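Local coordinates for lipase (Rhizopus chinensis, PDB 6A0W), which probably hydrolyses the ester bonds of triacylglycerols, as a secreted fungal lipase of the class 3 family with an alpha/beta-hydrolase fold, at residues K42-Y47 with S198-G203; A48-T53 with Y104-G109. All blocks are in the same frame, centred on the assembly; numbering follows the deposited sequence.

Contact 1 (K42-Y47 with S198-G203); sequences KELTNY and SIYTVG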
loop_
_atom_site.group_PDB
_atom_site.type_symbol
_atom_site.label_atom_id
_atom_site.label_comp_id
_atom_site.label_asym_id
_atom_site.label_seq_id
_atom_site.Cartn_x
_atom_site.Cartn_y
_atom_site.Cartn_z
ATOM N N LYS A 42 15.008 6.840 0.124
ATOM C CA LYS A 42 14.740 7.407 -1.180
ATOM C C LYS A 42 13.826 6.511 -2.023
ATOM O O LYS A 42 12.972 6.975 -2.782
ATOM C CB LYS A 42 16.047 7.627 -1.914
ATOM C CG LYS A 42 15.905 8.423 -3.197
ATOM C CD LYS A 42 17.286 8.754 -3.739
ATOM C CE LYS A 42 17.323 10.122 -4.397
ATOM N NZ LYS A 42 17.412 9.982 -5.874
ATOM N N GLU A 43 14.030 5.210 -1.930
ATOM C CA GLU A 43 13.280 4.310 -2.782
ATOM C C GLU A 43 11.841 4.193 -2.272
ATOM O O GLU A 43 10.887 4.239 -3.057
ATOM C CB GLU A 43 13.993 2.958 -2.846
ATOM C CG GLU A 43 13.078 1.825 -3.242
ATOM C CD GLU A 43 13.817 0.521 -3.276
ATOM O OE1 GLU A 43 13.810 -0.195 -2.247
ATOM O OE2 GLU A 43 14.378 0.238 -4.344
ATOM N N LEU A 44 11.667 4.147 -0.950
ATOM C CA LEU A 44 10.323 4.111 -0.386
ATOM C C LEU A 44 9.593 5.405 -0.724
ATOM O O LEU A 44 8.405 5.404 -1.070
ATOM C CB LEU A 44 10.352 3.924 1.126
ATOM C CG LEU A 44 11.057 2.657 1.567
ATOM C CD1 LEU A 44 11.337 2.761 3.067
ATOM C CD2 LEU A 44 10.193 1.433 1.238
ATOM N N THR A 45 10.338 6.505 -0.716
ATOM C CA THR A 45 9.766 7.813 -0.969
ATOM C C THR A 45 9.266 7.842 -2.400
ATOM O O THR A 45 8.228 8.452 -2.695
ATOM C CB THR A 45 10.815 8.946 -0.730
ATOM O OG1 THR A 45 11.162 8.977 0.656
ATOM C CG2 THR A 45 10.275 10.285 -1.096
ATOM N N ASN A 46 10.072 7.308 -3.305
ATOM C CA ASN A 46 9.768 7.447 -4.736
ATOM C C ASN A 46 8.452 6.695 -5.119
ATOM O O ASN A 46 7.568 7.242 -5.787
ATOM C CB ASN A 46 10.979 7.026 -5.564
ATOM C CG ASN A 46 12.054 8.145 -5.663
ATOM O OD1 ASN A 46 12.540 8.431 -6.749
ATOM N ND2 ASN A 46 12.366 8.831 -4.545
ATOM N N TYR A 47 8.278 5.506 -4.559
ATOM C CA TYR A 47 7.070 4.715 -4.737
ATOM C C TYR A 47 5.871 5.226 -3.931
ATOM O O TYR A 47 4.724 5.066 -4.375
ATOM C CB TYR A 47 7.387 3.237 -4.440
ATOM C CG TYR A 47 8.462 2.661 -5.367
ATOM C CD1 TYR A 47 8.524 3.051 -6.708
ATOM C CD2 TYR A 47 9.375 1.723 -4.924
ATOM C CE1 TYR A 47 9.482 2.544 -7.561
ATOM C CE2 TYR A 47 10.328 1.189 -5.777
ATOM C CZ TYR A 47 10.333 1.562 -7.099
ATOM O OH TYR A 47 11.320 1.138 -7.926
ATOM N N SER A 198 7.598 -6.599 -7.157
ATOM C CA SER A 198 7.735 -6.030 -5.812
ATOM C C SER A 198 6.458 -5.243 -5.514
ATOM O O SER A 198 5.886 -4.643 -6.414
ATOM C CB SER A 198 8.959 -5.042 -5.806
ATOM O OG SER A 198 10.053 -5.729 -5.283
ATOM N N ILE A 199 6.107 -5.138 -4.238
ATOM C CA ILE A 199 4.915 -4.466 -3.788
ATOM C C ILE A 199 5.334 -3.419 -2.743
ATOM O O ILE A 199 6.042 -3.733 -1.781
ATOM C CB ILE A 199 3.946 -5.431 -3.106
ATOM C CG1 ILE A 199 3.587 -6.630 -4.037
ATOM C CG2 ILE A 199 2.651 -4.707 -2.781
ATOM C CD1 ILE A 199 2.948 -7.807 -3.305
ATOM N N TYR A 200 4.905 -2.184 -2.948
ATOM C CA TYR A 200 5.165 -1.113 -1.982
ATOM C C TYR A 200 3.891 -0.427 -1.612
ATOM O O TYR A 200 3.140 0.045 -2.487
ATOM C CB TYR A 200 6.102 -0.052 -2.580
ATOM C CG TYR A 200 7.530 -0.533 -2.752
ATOM C CD1 TYR A 200 7.897 -1.246 -3.891
ATOM C CD2 TYR A 200 8.543 -0.136 -1.861
ATOM C CE1 TYR A 200 9.176 -1.745 -4.039
ATOM C CE2 TYR A 200 9.853 -0.562 -2.051
ATOM C CZ TYR A 200 10.170 -1.337 -3.150
ATOM O OH TYR A 200 11.445 -1.760 -3.404
ATOM N N THR A 201 3.741 -0.209 -0.314
ATOM C CA THR A 201 2.568 0.474 0.184
ATOM C C THR A 201 2.911 1.538 1.266
ATOM O O THR A 201 3.927 1.419 1.980
ATOM C CB THR A 201 1.538 -0.518 0.783
ATOM O OG1 THR A 201 2.067 -1.161 1.940
ATOM C CG2 THR A 201 1.087 -1.572 -0.237
ATOM N N VAL A 202 1.977 2.478 1.433
ATOM C CA VAL A 202 1.991 3.502 2.477
ATOM C C VAL A 202 0.619 3.526 3.122
ATOM O O VAL A 202 -0.394 3.577 2.409
ATOM C CB VAL A 202 2.420 4.901 1.951
ATOM C CG1 VAL A 202 3.931 4.919 1.727
ATOM C CG2 VAL A 202 1.714 5.275 0.656
ATOM N N GLY A 203 0.575 3.343 4.441
ATOM C CA GLY A 203 -0.687 3.317 5.181
ATOM C C GLY A 203 -1.649 2.176 4.812
ATOM O O GLY A 203 -2.870 2.296 4.946
HETATM O O HOH W 1 3.814 3.123 -1.610
#

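Contact 2 (A48-T53 with Y104-G109); sequences AGVAAT and YVTFRG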
loop_
_atom_site.group_PDB
_atom_site.type_symbol
_atom_site.label_atom_id
_atom_site.label_comp_id
_atom_site.label_asym_id
_atom_site.label_seq_id
_atom_site.Cartn_x
_atom_site.Cartn_y
_atom_site.Cartn_z
ATOM N N ALA A 48 6.121 5.900 -2.806
ATOM C CA ALA A 48 5.086 6.666 -2.128
ATOM C C ALA A 48 4.577 7.815 -2.978
ATOM O O ALA A 48 3.380 8.150 -2.984
ATOM C CB ALA A 48 5.563 7.185 -0.782
ATOM N N GLY A 49 5.491 8.429 -3.701
ATOM C CA GLY A 49 5.115 9.499 -4.585
ATOM C C GLY A 49 4.249 8.993 -5.696
ATOM O O GLY A 49 3.281 9.667 -6.066
ATOM N N VAL A 50 4.629 7.861 -6.298
ATOM C CA VAL A 50 3.796 7.289 -7.363
ATOM C C VAL A 50 2.383 6.950 -6.879
ATOM O O VAL A 50 1.364 7.318 -7.465
ATOM C CB VAL A 50 4.465 6.047 -7.979
ATOM C CG1 VAL A 50 3.581 5.460 -9.089
ATOM C CG2 VAL A 50 5.823 6.417 -8.558
ATOM N N ALA A 51 2.311 6.397 -5.691
ATOM C CA ALA A 51 1.041 6.128 -5.097
ATOM C C ALA A 51 0.195 7.362 -4.909
ATOM O O ALA A 51 -1.041 7.325 -5.124
ATOM C CB ALA A 51 1.233 5.432 -3.773
ATOM N N ALA A 52 0.854 8.479 -4.589
ATOM C CA ALA A 52 0.128 9.735 -4.385
ATOM C C ALA A 52 -0.538 10.256 -5.624
ATOM O O ALA A 52 -1.526 10.995 -5.528
ATOM C CB ALA A 52 1.064 10.820 -3.804
ATOM N N THR A 53 0.034 9.963 -6.788
ATOM C CA THR A 53 -0.502 10.483 -8.033
ATOM C C THR A 53 -1.885 9.892 -8.338
ATOM O O THR A 53 -2.636 10.455 -9.117
ATOM C CB THR A 53 0.403 10.179 -9.235
ATOM O OG1 THR A 53 0.521 8.760 -9.417
ATOM C CG2 THR A 53 1.781 10.810 -9.034
ATOM N N TYR A 104 4.646 0.269 -13.777
ATOM C CA TYR A 104 3.991 0.565 -12.488
ATOM C C TYR A 104 2.511 0.198 -12.550
ATOM O O TYR A 104 1.865 0.501 -13.518
ATOM C CB TYR A 104 4.066 2.057 -12.179
ATOM C CG TYR A 104 5.436 2.638 -11.952
ATOM C CD1 TYR A 104 6.180 3.144 -12.994
ATOM C CD2 TYR A 104 5.969 2.712 -10.683
ATOM C CE1 TYR A 104 7.423 3.701 -12.781
ATOM C CE2 TYR A 104 7.214 3.255 -10.451
ATOM C CZ TYR A 104 7.939 3.761 -11.506
ATOM O OH TYR A 104 9.166 4.293 -11.277
ATOM N N VAL A 105 2.046 -0.460 -11.530
ATOM C CA VAL A 105 0.612 -0.771 -11.349
ATOM C C VAL A 105 0.242 -0.010 -10.082
ATOM O O VAL A 105 0.764 -0.358 -9.059
ATOM C CB VAL A 105 0.347 -2.278 -11.215
ATOM C CG1 VAL A 105 -1.130 -2.545 -11.073
ATOM C CG2 VAL A 105 0.911 -3.046 -12.392
ATOM N N THR A 106 -0.590 0.992 -10.170
ATOM C CA THR A 106 -0.905 1.834 -8.992
ATOM C C THR A 106 -2.405 1.829 -8.694
ATOM O O THR A 106 -3.169 1.943 -9.630
ATOM C CB THR A 106 -0.408 3.266 -9.232
ATOM O OG1 THR A 106 0.964 3.249 -9.600
ATOM C CG2 THR A 106 -0.605 4.163 -8.038
ATOM N N PHE A 107 -2.784 1.763 -7.432
ATOM C CA PHE A 107 -4.214 1.770 -7.054
ATOM C C PHE A 107 -4.505 2.756 -5.921
ATOM O O PHE A 107 -3.629 3.156 -5.176
ATOM C CB PHE A 107 -4.651 0.411 -6.510
ATOM C CG PHE A 107 -4.444 -0.764 -7.424
ATOM C CD1 PHE A 107 -3.255 -1.467 -7.418
ATOM C CD2 PHE A 107 -5.444 -1.178 -8.277
ATOM C CE1 PHE A 107 -3.070 -2.558 -8.246
ATOM C CE2 PHE A 107 -5.257 -2.265 -9.107
ATOM C CZ PHE A 107 -4.073 -2.954 -9.084
ATOM N N ARG A 108 -5.897 3.378 -5.961
ATOM C CA ARG A 108 -6.384 3.880 -4.662
ATOM C C ARG A 108 -7.777 3.312 -4.413
ATOM O O ARG A 108 -8.471 3.017 -5.372
ATOM C CB ARG A 108 -6.409 5.409 -4.633
ATOM C CG ARG A 108 -7.394 6.032 -5.611
ATOM C CD ARG A 108 -7.385 7.552 -5.617
ATOM N NE ARG A 108 -8.362 8.101 -6.554
ATOM C CZ ARG A 108 -9.626 8.354 -6.247
ATOM N NH1 ARG A 108 -10.075 8.111 -5.022
ATOM N NH2 ARG A 108 -10.446 8.854 -7.162
ATOM N N GLY A 109 -8.225 3.610 -3.289
ATOM C CA GLY A 109 -9.635 3.448 -2.925
ATOM C C GLY A 109 -10.234 4.824 -2.715
ATOM O O GLY A 109 -9.735 5.770 -3.286
HETATM O O HOH W 2 -2.505 5.267 -3.908
#

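Contact 1 (K42-Y47 with S198-G203)
Y200 meets E43, L44 and Y47 of helix 42-47, whereas I199, just before it in strand 198-202, turns to the other face of the sheet and packs on helix 173-188. The two helices thus lie on opposite faces of the central sheet of the alpha/beta-hydrolase fold. At Y200 a chi1 of -71° swings the ring away from the carbonyl carbon and places one face of it against the CD2-CE2 edge of Y47. Y47 CD2 stands 3.3 Å above the Y200 ring plane, over its centre. The planes of this edge-to-face pair are 54° apart and the centroids 4.5 Å apart, so the T-shape is tilted. L44 comes from another direction: its CD2 lies in the plane of the Y200 ring, at the edge, 3.8 Å from Y200 CD2. At the far end of the ring, Y200 OH makes a weak hydrogen bond of 3.1 Å to E43 OE1, not a settled one, since the proton has another acceptor within reach. E43 also lies close to a bound sulfate, probably from the crystallisation liquor. T169 OG1 is within hydrogen-bonding reach of both Y200 O and Y47 O, with a single proton for the two. A water makes weak bonds to Y47 O (3.5 Å) and Y200 O (3.3 Å). V202, further on, touches T226 of the next strand. Aromatic and apolar packing therefore carries the contact, and the weak phenol-carboxylate bond probably adds little.

Contact 2 (A48-T53 with Y104-G109)
V50 and T106 bury the most surface here. Both side chains leave the backbone toward the other segment, and they cross obliquely at the interface between helix 48-53 and strand 104-108. V50 splits its two methyl groups. CG1, anti to the backbone N (chi1 180°), reaches T106 OG1 at 3.5 Å. CG2 lies 3.9 Å from CE2 of Y104, whose side chain crosses that of V50 at about a right angle. T106 sends its CG2 to the helix backbone, 3.9 Å from A51 CA. Its OG1 is buried against the valine methyl and has no hydrogen-bond partner in the model. The helix lies on one face of the central sheet of the alpha/beta-hydrolase fold, its axis 57° from the strand. F107 leaves the strand on the other face and packs edge-to-face with Y150 of helix 137-160. V50 O receives two bonds from T53: one from the backbone N and one from OG1, at 2.6 Å, the latter on a lone pair in the carbonyl plane. Beyond T106 a water links the two backbones, donating to A51 O at 2.8 Å and to F107 O at 2.7 Å. T169 of strand 165-171 touches V50, A51 and T106.

In the fold
Both contacts are buried and share helix 38-53, which lies across one face of the central sheet. Contact 1 uses its earlier turns on strand 197-202, contact 2 its later turns on strand 102-108. Strand 165-171 runs between these two strands, and its T169 serves both places. The contacts also touch directly: Y47 CE1 packs on Y104 CE2 at 3.7 Å, and V202 CG1 on A48 CB at 3.8 Å. Their chemistry differs. Contact 1 is built on aromatic rings and reaches the carboxylate of the partly exposed E43. Contact 2 relies mainly on V50 and T106, with Y104 at one end. Its helix axis is closer, 7.7 Å against 8.7 Å, and its water bridge is firmer than the weak one of contact 1.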